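Local coordinates for protein flavin-dependent thymidylate synthase (Thermus thermophilus, PDB 6J61) that probably catalyses the FAD- and NADPH-dependent reductive methylation of dUMP to dTMP, with 5,10-methylenetetrahydrofolate as the methyl donor, at residues 201-204 with 205-209; 240-243 with 244-248; 225-228 with 229-233. All blocks are in the same frame, centred on the assembly; numbering follows the deposited sequence.

Contact 1 (201-204 with 205-209); sequences AEIV and KERVP
A201 gives its carbonyl to K205: the O of A201 takes the N-H of K205 at 2.8 Å. This is one rung of the last turns of helix 191-207. E202 O receives E206 N at a longer 3.3 Å. The side chain of E202 bends and runs beside that of K205, pointing the same way. Its OE2 reaches K205 CD at 4.1 Å, but the ammonium lies farther off, so the touch is with the aliphatic part of the lysine. I203 lies alongside R207, though the place of R207 CG is uncertain. The guanidinium of R207 turns elsewhere, and its NE binds Q20. V204 O accepts V208 N at 2.8 Å, nearly straight (175°). V204 CG1 stands anti to its own N (chi1 173°), which sends it forward along the helix against V208 CG2 at 3.4 Å. V208 is the first residue to leave the helical backbone, and it is also the N-cap of helix 209-220. V204 and V208 face L174 of helix 174-184, a predicted FAD-binding residue. W212 of helix 209-220 packs on A201, V204 and K205, while I203 and R207 rest on F68 and F66 of strand 65-73.

Contact 2 (240-243 with 244-248); sequences EVYE and KALSS
Y242 and L246 make an i to i+4 pair on helix 239-249. L246 CD1 sits over one face of the phenol ring, 3.9 Å from its centroid and only 11° off the ring normal. This is a CH-pi contact. The second methyl also reaches the ring, with L246 CD2 at 4.0 Å from Y242 CE1. Y242 CG is anti to the backbone N (chi1 -168°), which swings the ring forward along the helix, toward L246. L246 CG instead lies beside its own N and anti to its carbonyl carbon, which tips the isopropyl group back toward the preceding turn. The ring face and the two methyls therefore meet. Helix 253-263 packs on both side chains, through L260 and V263 on Y242 and through L256 and A259 on L246. L225 of the second subunit also touches Y242. A serine in place of Y242 would probably leave the methyls of L246 without their aromatic face and open a gap toward L260 and L225 of the second subunit.

A second pair lies on an exposed side of the helix. E240 folds at chi2 (79°), while K244 stays extended, and the two chains cross. E240 OE1 is 3.5 Å from K244 NZ, a salt bridge. The same OE1 is nearer to K244 CE, at 3.0 Å, so the carboxylate meets the flank of the lysine end. Backbone bonds join the turns, such as L246 N to Y242 O at 2.9 Å. The chemistry is two-sided: an apolar aromatic-aliphatic pair faces helix 253-263 and the second subunit, while a charged pair, likely weakened by solvent, lies outside.

Contact 3 (225-228 with 229-233); sequences LSRT and ELRAL
E229 reaches back to S226, the N-cap of helix 227-236, and makes the glutamate half of a capping box. E229 OE1 accepts the backbone N-H of S226 at 3.2 Å. The donor meets the oxygen from above the carboxylate plane, 43° out of it. The helix itself starts on S226 O, which takes L230 N at 3.1 Å and, weakly, E229 N. One residue on, R227 O receives R231 N at 3.0 Å.

L225 precedes the cap and crosses E229 at about a right angle. L225 CD1 lies 4.1 Å from L233 CD1, so the leucine also reaches the next turn.

The outer shell is the second subunit. There K262 forms a salt bridge with E229 OE1, so this one oxygen serves both the helix start and the interface. E217 of that subunit pairs with R227 NE and accepts T228 N. L225 joins an antiparallel ladder with a strand of the second subunit, carrying the sheet across the interface.

The chi1 of E229, -93°, is off the usual staggered values. Beyond CG the chain is extended, and this lays E229 OE2 3.4 Å from L225 CD2.

In the fold
Along the chain the order is contact 1, contact 3, contact 2. Contact 1 ends helix 191-207, and its centre is about 11 Å from the centre of the chain. Contacts 2 and 3 lie far out, about 33 and 28 Å from that centre. Their centres are about 32 and 33 Å from the centre of contact 1. They sit on successive helices, 239-249 and 227-236, with centres about 18 Å apart and nearest atoms about 5 Å apart. These helices probably belong to the extra C-terminal domain of this enzyme. Both touch the second subunit, whereas no other protein chain touches the segments of contact 1. The C-terminal helices thus join subunits of the tetramer, away from the annotated sites.

Contact 1 (201-204 with 205-209)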
ATOM      1  N   ALA A 201      16.929   6.864  14.107  1.00 38.60           N
ATOM      2  CA  ALA A 201      16.300   6.903  15.418  1.00 38.79           C
ATOM      3  C   ALA A 201      16.721   8.186  16.133  1.00 38.94           C
ATOM      4  O   ALA A 201      15.895   8.896  16.727  1.00 38.59           O
ATOM      5  CB  ALA A 201      16.718   5.682  16.224  1.00 38.27           C
ATOM      6  N   GLU A 202      18.009   8.491  16.061  1.00 37.80           N
ATOM      7  CA  GLU A 202      18.516   9.692  16.700  1.00 41.29           C
ATOM      8  C   GLU A 202      17.799  10.936  16.177  1.00 41.61           C
ATOM      9  O   GLU A 202      17.360  11.785  16.953  1.00 43.51           O
ATOM     10  CB  GLU A 202      20.017   9.827  16.459  1.00 42.69           C
ATOM     11  CG  GLU A 202      20.729  10.553  17.570  1.00 48.78           C
ATOM     12  CD  GLU A 202      20.597   9.831  18.902  1.00 52.22           C
ATOM     13  OE1 GLU A 202      21.084   8.680  19.008  1.00 51.68           O
ATOM     14  OE2 GLU A 202      20.001  10.417  19.837  1.00 54.31           O
ATOM     15  N   ILE A 203      17.664  11.041  14.859  1.00 40.54           N
ATOM     16  CA  ILE A 203      17.007  12.202  14.287  1.00 39.67           C
ATOM     17  C   ILE A 203      15.551  12.281  14.704  1.00 40.95           C
ATOM     18  O   ILE A 203      15.049  13.360  14.992  1.00 42.68           O
ATOM     19  CB  ILE A 203      17.085  12.202  12.746  1.00 37.74           C
ATOM     20  CG1 ILE A 203      18.540  12.189  12.301  1.00 35.12           C
ATOM     21  CG2 ILE A 203      16.418  13.444  12.189  1.00 34.45           C
ATOM     22  CD1 ILE A 203      18.698  12.060  10.811  1.00 38.55           C
ATOM     23  N   VAL A 204      14.870  11.143  14.750  1.00 40.49           N
ATOM     24  CA  VAL A 204      13.464  11.142  15.132  1.00 40.35           C
ATOM     25  C   VAL A 204      13.294  11.507  16.610  1.00 39.87           C
ATOM     26  O   VAL A 204      12.387  12.262  16.974  1.00 37.90           O
ATOM     27  CB  VAL A 204      12.807   9.761  14.817  1.00 40.62           C
ATOM     28  CG1 VAL A 204      11.390   9.695  15.359  1.00 40.81           C
ATOM     29  CG2 VAL A 204      12.773   9.549  13.313  1.00 39.72           C
ATOM     30  N   LYS A 205      14.181  10.990  17.454  1.00 40.33           N
ATOM     31  CA  LYS A 205      14.125  11.280  18.884  1.00 41.83           C
ATOM     32  C   LYS A 205      14.167  12.788  19.161  1.00 41.95           C
ATOM     33  O   LYS A 205      13.423  13.287  20.003  1.00 42.11           O
ATOM     34  CB  LYS A 205      15.272  10.582  19.604  1.00 42.05           C
ATOM     35  CG  LYS A 205      15.263  10.774  21.102  1.00 45.79           C
ATOM     36  CD  LYS A 205      16.393   9.972  21.751  1.00 50.33           C
ATOM     37  CE  LYS A 205      16.431  10.154  23.269  1.00 51.78           C
ATOM     38  NZ  LYS A 205      17.455   9.270  23.915  1.00 54.56           N
ATOM     39  N   GLU A 206      15.024  13.514  18.452  1.00 41.69           N
ATOM     40  CA  GLU A 206      15.102  14.962  18.641  1.00 42.83           C
ATOM     41  C   GLU A 206      13.905  15.709  18.046  1.00 40.97           C
ATOM     42  O   GLU A 206      13.426  16.669  18.637  1.00 39.84           O
ATOM     43  CB  GLU A 206      16.392  15.521  18.030  1.00 46.39           C
ATOM     44  CG  GLU A 206      17.539  15.736  19.035  1.00 53.18           C
ATOM     45  CD  GLU A 206      17.349  16.976  19.922  1.00 55.35           C
ATOM     46  OE1 GLU A 206      17.354  18.109  19.387  1.00 58.17           O
ATOM     47  OE2 GLU A 206      17.201  16.820  21.155  1.00 55.86           O
ATOM     48  N   ARG A 207      13.414  15.251  16.895  1.00 40.16           N
ATOM     49  CA  ARG A 207      12.298  15.909  16.207  1.00 39.55           C
ATOM     50  C   ARG A 207      10.886  15.647  16.752  1.00 38.87           C
ATOM     51  O   ARG A 207      10.060  16.551  16.754  1.00 38.32           O
ATOM     52  CB  ARG A 207      12.339  15.563  14.721  1.00 41.32           C
ATOM     53  CG  ARG A 207      13.737  15.479  14.143  1.00 44.92           C
ATOM     54  CD  ARG A 207      14.491  16.787  14.194  1.00 45.84           C
ATOM     55  NE  ARG A 207      13.838  17.800  13.379  1.00 52.55           N
ATOM     56  CZ  ARG A 207      14.464  18.851  12.857  1.00 56.46           C
ATOM     57  NH1 ARG A 207      15.765  19.026  13.066  1.00 58.39           N
ATOM     58  NH2 ARG A 207      13.793  19.728  12.125  1.00 57.92           N
ATOM     59  N   VAL A 208      10.587  14.417  17.167  1.00 37.23           N
ATOM     60  CA  VAL A 208       9.274  14.123  17.745  1.00 36.72           C
ATOM     61  C   VAL A 208       9.465  13.413  19.087  1.00 38.22           C
ATOM     62  O   VAL A 208       9.024  12.278  19.280  1.00 40.15           O
ATOM     63  CB  VAL A 208       8.386  13.258  16.807  1.00 35.27           C
ATOM     64  CG1 VAL A 208       7.796  14.133  15.737  1.00 33.16           C
ATOM     65  CG2 VAL A 208       9.197  12.117  16.174  1.00 33.03           C
ATOM     66  N   PRO A 209      10.120  14.096  20.047  1.00 38.74           N
ATOM     67  CA  PRO A 209      10.391  13.550  21.384  1.00 37.79           C
ATOM     68  C   PRO A 209       9.224  12.906  22.146  1.00 36.08           C
ATOM     69  O   PRO A 209       9.416  11.896  22.824  1.00 36.10           O
ATOM     70  CB  PRO A 209      11.019  14.739  22.125  1.00 36.65           C
ATOM     71  CG  PRO A 209      10.465  15.941  21.408  1.00 35.65           C
ATOM     72  CD  PRO A 209      10.544  15.510  19.969  1.00 38.06           C
TER

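Contact 2 (240-243 with 244-248)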
ATOM      1  N   GLU A 240      -3.833  -8.565  42.238  1.00 61.48           N
ATOM      2  CA  GLU A 240      -3.385  -7.696  43.323  1.00 62.33           C
ATOM      3  C   GLU A 240      -1.861  -7.548  43.380  1.00 61.37           C
ATOM      4  O   GLU A 240      -1.333  -6.436  43.447  1.00 60.66           O
ATOM      5  CB  GLU A 240      -3.904  -8.257  44.654  1.00 65.21           C
ATOM      6  CG  GLU A 240      -3.294  -7.643  45.915  1.00 70.12           C
ATOM      7  CD  GLU A 240      -3.891  -6.292  46.277  1.00 73.24           C
ATOM      8  OE1 GLU A 240      -3.395  -5.661  47.239  1.00 74.57           O
ATOM      9  OE2 GLU A 240      -4.858  -5.862  45.608  1.00 76.12           O
ATOM     10  N   VAL A 241      -1.160  -8.677  43.362  1.00 60.16           N
ATOM     11  CA  VAL A 241       0.300  -8.684  43.428  1.00 59.98           C
ATOM     12  C   VAL A 241       0.928  -7.926  42.261  1.00 60.14           C
ATOM     13  O   VAL A 241       1.805  -7.079  42.453  1.00 59.19           O
ATOM     14  CB  VAL A 241       0.844 -10.138  43.418  1.00 59.91           C
ATOM     15  CG1 VAL A 241       2.364 -10.140  43.477  1.00 59.73           C
ATOM     16  CG2 VAL A 241       0.269 -10.910  44.590  1.00 61.10           C
ATOM     17  N   TYR A 242       0.470  -8.248  41.054  1.00 60.03           N
ATOM     18  CA  TYR A 242       0.972  -7.627  39.833  1.00 58.92           C
ATOM     19  C   TYR A 242       0.748  -6.132  39.917  1.00 57.66           C
ATOM     20  O   TYR A 242       1.660  -5.344  39.677  1.00 55.13           O
ATOM     21  CB  TYR A 242       0.244  -8.209  38.604  1.00 58.47           C
ATOM     22  CG  TYR A 242       0.874  -7.863  37.262  1.00 56.53           C
ATOM     23  CD1 TYR A 242       2.260  -7.790  37.115  1.00 55.82           C
ATOM     24  CD2 TYR A 242       0.087  -7.638  36.138  1.00 56.46           C
ATOM     25  CE1 TYR A 242       2.840  -7.500  35.888  1.00 54.24           C
ATOM     26  CE2 TYR A 242       0.663  -7.347  34.899  1.00 55.18           C
ATOM     27  CZ  TYR A 242       2.039  -7.279  34.785  1.00 53.74           C
ATOM     28  OH  TYR A 242       2.616  -6.979  33.572  1.00 52.16           O
ATOM     29  N   GLU A 243      -0.473  -5.760  40.281  1.00 57.54           N
ATOM     30  CA  GLU A 243      -0.842  -4.364  40.399  1.00 59.68           C
ATOM     31  C   GLU A 243       0.096  -3.581  41.313  1.00 60.43           C
ATOM     32  O   GLU A 243       0.638  -2.551  40.913  1.00 60.57           O
ATOM     33  CB  GLU A 243      -2.269  -4.250  40.906  1.00 61.13           C
ATOM     34  CG  GLU A 243      -2.743  -2.833  41.063  1.00 64.50           C
ATOM     35  CD  GLU A 243      -4.092  -2.772  41.725  1.00 67.49           C
ATOM     36  OE1 GLU A 243      -4.218  -3.312  42.850  1.00 69.25           O
ATOM     37  OE2 GLU A 243      -5.022  -2.193  41.123  1.00 68.63           O
ATOM     38  N   LYS A 244       0.292  -4.054  42.540  1.00 61.03           N
ATOM     39  CA  LYS A 244       1.188  -3.348  43.448  1.00 62.05           C
ATOM     40  C   LYS A 244       2.550  -3.143  42.789  1.00 61.09           C
ATOM     41  O   LYS A 244       3.057  -2.023  42.742  1.00 60.27           O
ATOM     42  CB  LYS A 244       1.350  -4.108  44.774  1.00 64.01           C
ATOM     43  CG  LYS A 244       0.167  -3.943  45.725  1.00 67.54           C
ATOM     44  CD  LYS A 244       0.421  -4.584  47.086  1.00 70.48           C
ATOM     45  CE  LYS A 244      -0.776  -4.369  48.017  1.00 73.20           C
ATOM     46  NZ  LYS A 244      -0.643  -5.058  49.340  1.00 72.83           N
ATOM     47  N   ALA A 245       3.125  -4.224  42.266  1.00 59.75           N
ATOM     48  CA  ALA A 245       4.425  -4.155  41.605  1.00 59.73           C
ATOM     49  C   ALA A 245       4.462  -3.074  40.520  1.00 59.98           C
ATOM     50  O   ALA A 245       5.451  -2.349  40.392  1.00 60.26           O
ATOM     51  CB  ALA A 245       4.781  -5.513  41.004  1.00 57.30           C
ATOM     52  N   LEU A 246       3.389  -2.966  39.744  1.00 59.26           N
ATOM     53  CA  LEU A 246       3.319  -1.970  38.683  1.00 59.80           C
ATOM     54  C   LEU A 246       3.264  -0.548  39.242  1.00 60.69           C
ATOM     55  O   LEU A 246       4.128   0.282  38.929  1.00 60.82           O
ATOM     56  CB  LEU A 246       2.098  -2.224  37.789  1.00 58.26           C
ATOM     57  CG  LEU A 246       2.093  -3.531  36.990  1.00 55.51           C
ATOM     58  CD1 LEU A 246       0.735  -3.738  36.369  1.00 56.81           C
ATOM     59  CD2 LEU A 246       3.165  -3.498  35.929  1.00 54.07           C
ATOM     60  N   SER A 247       2.251  -0.270  40.064  1.00 60.72           N
ATOM     61  CA  SER A 247       2.093   1.059  40.662  1.00 60.86           C
ATOM     62  C   SER A 247       3.369   1.431  41.400  1.00 59.06           C
ATOM     63  O   SER A 247       3.693   2.611  41.553  1.00 57.33           O
ATOM     64  CB  SER A 247       0.916   1.085  41.640  1.00 60.84           C
ATOM     65  OG  SER A 247       1.194   0.286  42.774  1.00 63.96           O
ATOM     66  N   SER A 248       4.086   0.410  41.855  1.00 58.17           N
ATOM     67  CA  SER A 248       5.335   0.624  42.565  1.00 58.14           C
ATOM     68  C   SER A 248       6.263   1.366  41.633  1.00 57.66           C
ATOM     69  O   SER A 248       7.047   2.206  42.066  1.00 58.55           O
ATOM     70  CB  SER A 248       5.983  -0.708  42.941  1.00 58.09           C
ATOM     71  OG  SER A 248       5.083  -1.529  43.661  1.00 61.77           O
TER

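Contact 3 (225-228 with 229-233)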
ATOM      1  N   LEU A 225       4.546 -11.078  24.222  1.00 44.11           N
ATOM      2  CA  LEU A 225       4.548 -12.381  24.856  1.00 43.00           C
ATOM      3  C   LEU A 225       3.455 -13.231  24.262  1.00 43.09           C
ATOM      4  O   LEU A 225       2.318 -12.785  24.109  1.00 42.79           O
ATOM      5  CB  LEU A 225       4.336 -12.242  26.362  1.00 45.60           C
ATOM      6  CG  LEU A 225       5.291 -11.283  27.074  1.00 47.25           C
ATOM      7  CD1 LEU A 225       5.102 -11.388  28.586  1.00 49.16           C
ATOM      8  CD2 LEU A 225       6.717 -11.619  26.688  1.00 49.62           C
ATOM      9  N   SER A 226       3.817 -14.461  23.926  1.00 44.01           N
ATOM     10  CA  SER A 226       2.896 -15.421  23.339  1.00 44.42           C
ATOM     11  C   SER A 226       1.872 -15.841  24.383  1.00 43.62           C
ATOM     12  O   SER A 226       2.030 -15.547  25.563  1.00 40.56           O
ATOM     13  CB  SER A 226       3.667 -16.652  22.884  1.00 45.75           C
ATOM     14  OG  SER A 226       4.254 -17.281  24.013  1.00 48.49           O
ATOM     15  N   ARG A 227       0.837 -16.545  23.933  1.00 44.62           N
ATOM     16  CA  ARG A 227      -0.224 -17.021  24.803  1.00 46.62           C
ATOM     17  C   ARG A 227       0.271 -17.861  25.980  1.00 48.43           C
ATOM     18  O   ARG A 227      -0.177 -17.661  27.115  1.00 48.20           O
ATOM     19  CB  ARG A 227      -1.246 -17.830  24.005  1.00 46.58           C
ATOM     20  CG  ARG A 227      -2.302 -18.505  24.880  1.00 47.28           C
ATOM     21  CD  ARG A 227      -3.343 -19.223  24.038  1.00 49.11           C
ATOM     22  NE  ARG A 227      -2.715 -20.015  22.983  1.00 48.76           N
ATOM     23  CZ  ARG A 227      -3.385 -20.691  22.054  1.00 50.49           C
ATOM     24  NH1 ARG A 227      -4.714 -20.681  22.044  1.00 49.37           N
ATOM     25  NH2 ARG A 227      -2.718 -21.361  21.120  1.00 51.83           N
ATOM     26  N   THR A 228       1.188 -18.791  25.729  1.00 48.60           N
ATOM     27  CA  THR A 228       1.671 -19.622  26.823  1.00 50.41           C
ATOM     28  C   THR A 228       2.500 -18.797  27.799  1.00 50.39           C
ATOM     29  O   THR A 228       2.561 -19.110  28.986  1.00 49.91           O
ATOM     30  CB  THR A 228       2.498 -20.834  26.322  1.00 51.03           C
ATOM     31  OG1 THR A 228       3.754 -20.386  25.806  1.00 53.78           O
ATOM     32  CG2 THR A 228       1.740 -21.576  25.231  1.00 51.14           C
ATOM     33  N   GLU A 229       3.135 -17.742  27.308  1.00 50.31           N
ATOM     34  CA  GLU A 229       3.917 -16.901  28.192  1.00 50.76           C
ATOM     35  C   GLU A 229       2.972 -16.177  29.149  1.00 51.21           C
ATOM     36  O   GLU A 229       3.209 -16.149  30.355  1.00 51.24           O
ATOM     37  CB  GLU A 229       4.756 -15.904  27.389  1.00 50.77           C
ATOM     38  CG  GLU A 229       6.158 -16.410  27.086  1.00 52.71           C
ATOM     39  CD  GLU A 229       6.970 -15.452  26.231  1.00 54.26           C
ATOM     40  OE1 GLU A 229       6.669 -15.317  25.025  1.00 53.37           O
ATOM     41  OE2 GLU A 229       7.910 -14.828  26.768  1.00 58.05           O
ATOM     42  N   LEU A 230       1.897 -15.607  28.615  1.00 51.28           N
ATOM     43  CA  LEU A 230       0.918 -14.907  29.442  1.00 52.33           C
ATOM     44  C   LEU A 230       0.281 -15.887  30.433  1.00 53.01           C
ATOM     45  O   LEU A 230      -0.117 -15.515  31.533  1.00 52.69           O
ATOM     46  CB  LEU A 230      -0.176 -14.292  28.562  1.00 51.89           C
ATOM     47  CG  LEU A 230       0.209 -13.129  27.645  1.00 52.27           C
ATOM     48  CD1 LEU A 230      -0.959 -12.771  26.743  1.00 50.85           C
ATOM     49  CD2 LEU A 230       0.614 -11.934  28.490  1.00 52.69           C
ATOM     50  N   ARG A 231       0.183 -17.144  30.018  1.00 54.01           N
ATOM     51  CA  ARG A 231      -0.405 -18.197  30.836  1.00 54.51           C
ATOM     52  C   ARG A 231       0.517 -18.557  32.006  1.00 54.83           C
ATOM     53  O   ARG A 231       0.053 -18.965  33.071  1.00 53.79           O
ATOM     54  CB  ARG A 231      -0.675 -19.421  29.956  1.00 54.37           C
ATOM     55  CG  ARG A 231      -1.255 -20.620  30.675  1.00 56.15           C
ATOM     56  CD  ARG A 231      -1.819 -21.608  29.675  1.00 55.34           C
ATOM     57  NE  ARG A 231      -3.097 -21.154  29.153  1.00 57.49           N
ATOM     58  CZ  ARG A 231      -3.618 -21.559  27.998  1.00 61.28           C
ATOM     59  NH1 ARG A 231      -2.961 -22.430  27.241  1.00 62.43           N
ATOM     60  NH2 ARG A 231      -4.796 -21.092  27.597  1.00 61.43           N
ATOM     61  N   ALA A 232       1.820 -18.404  31.798  1.00 53.67           N
ATOM     62  CA  ALA A 232       2.787 -18.688  32.841  1.00 53.34           C
ATOM     63  C   ALA A 232       2.699 -17.566  33.859  1.00 54.12           C
ATOM     64  O   ALA A 232       2.863 -17.794  35.053  1.00 55.41           O
ATOM     65  CB  ALA A 232       4.185 -18.757  32.266  1.00 52.59           C
ATOM     66  N   LEU A 233       2.444 -16.350  33.383  1.00 54.32           N
ATOM     67  CA  LEU A 233       2.321 -15.204  34.275  1.00 53.33           C
ATOM     68  C   LEU A 233       1.149 -15.455  35.201  1.00 53.39           C
ATOM     69  O   LEU A 233       1.175 -15.086  36.372  1.00 53.37           O
ATOM     70  CB  LEU A 233       2.106 -13.920  33.477  1.00 52.61           C
ATOM     71  CG  LEU A 233       3.362 -13.427  32.769  1.00 51.13           C
ATOM     72  CD1 LEU A 233       3.093 -12.090  32.111  1.00 50.91           C
ATOM     73  CD2 LEU A 233       4.482 -13.307  33.790  1.00 52.35           C
TER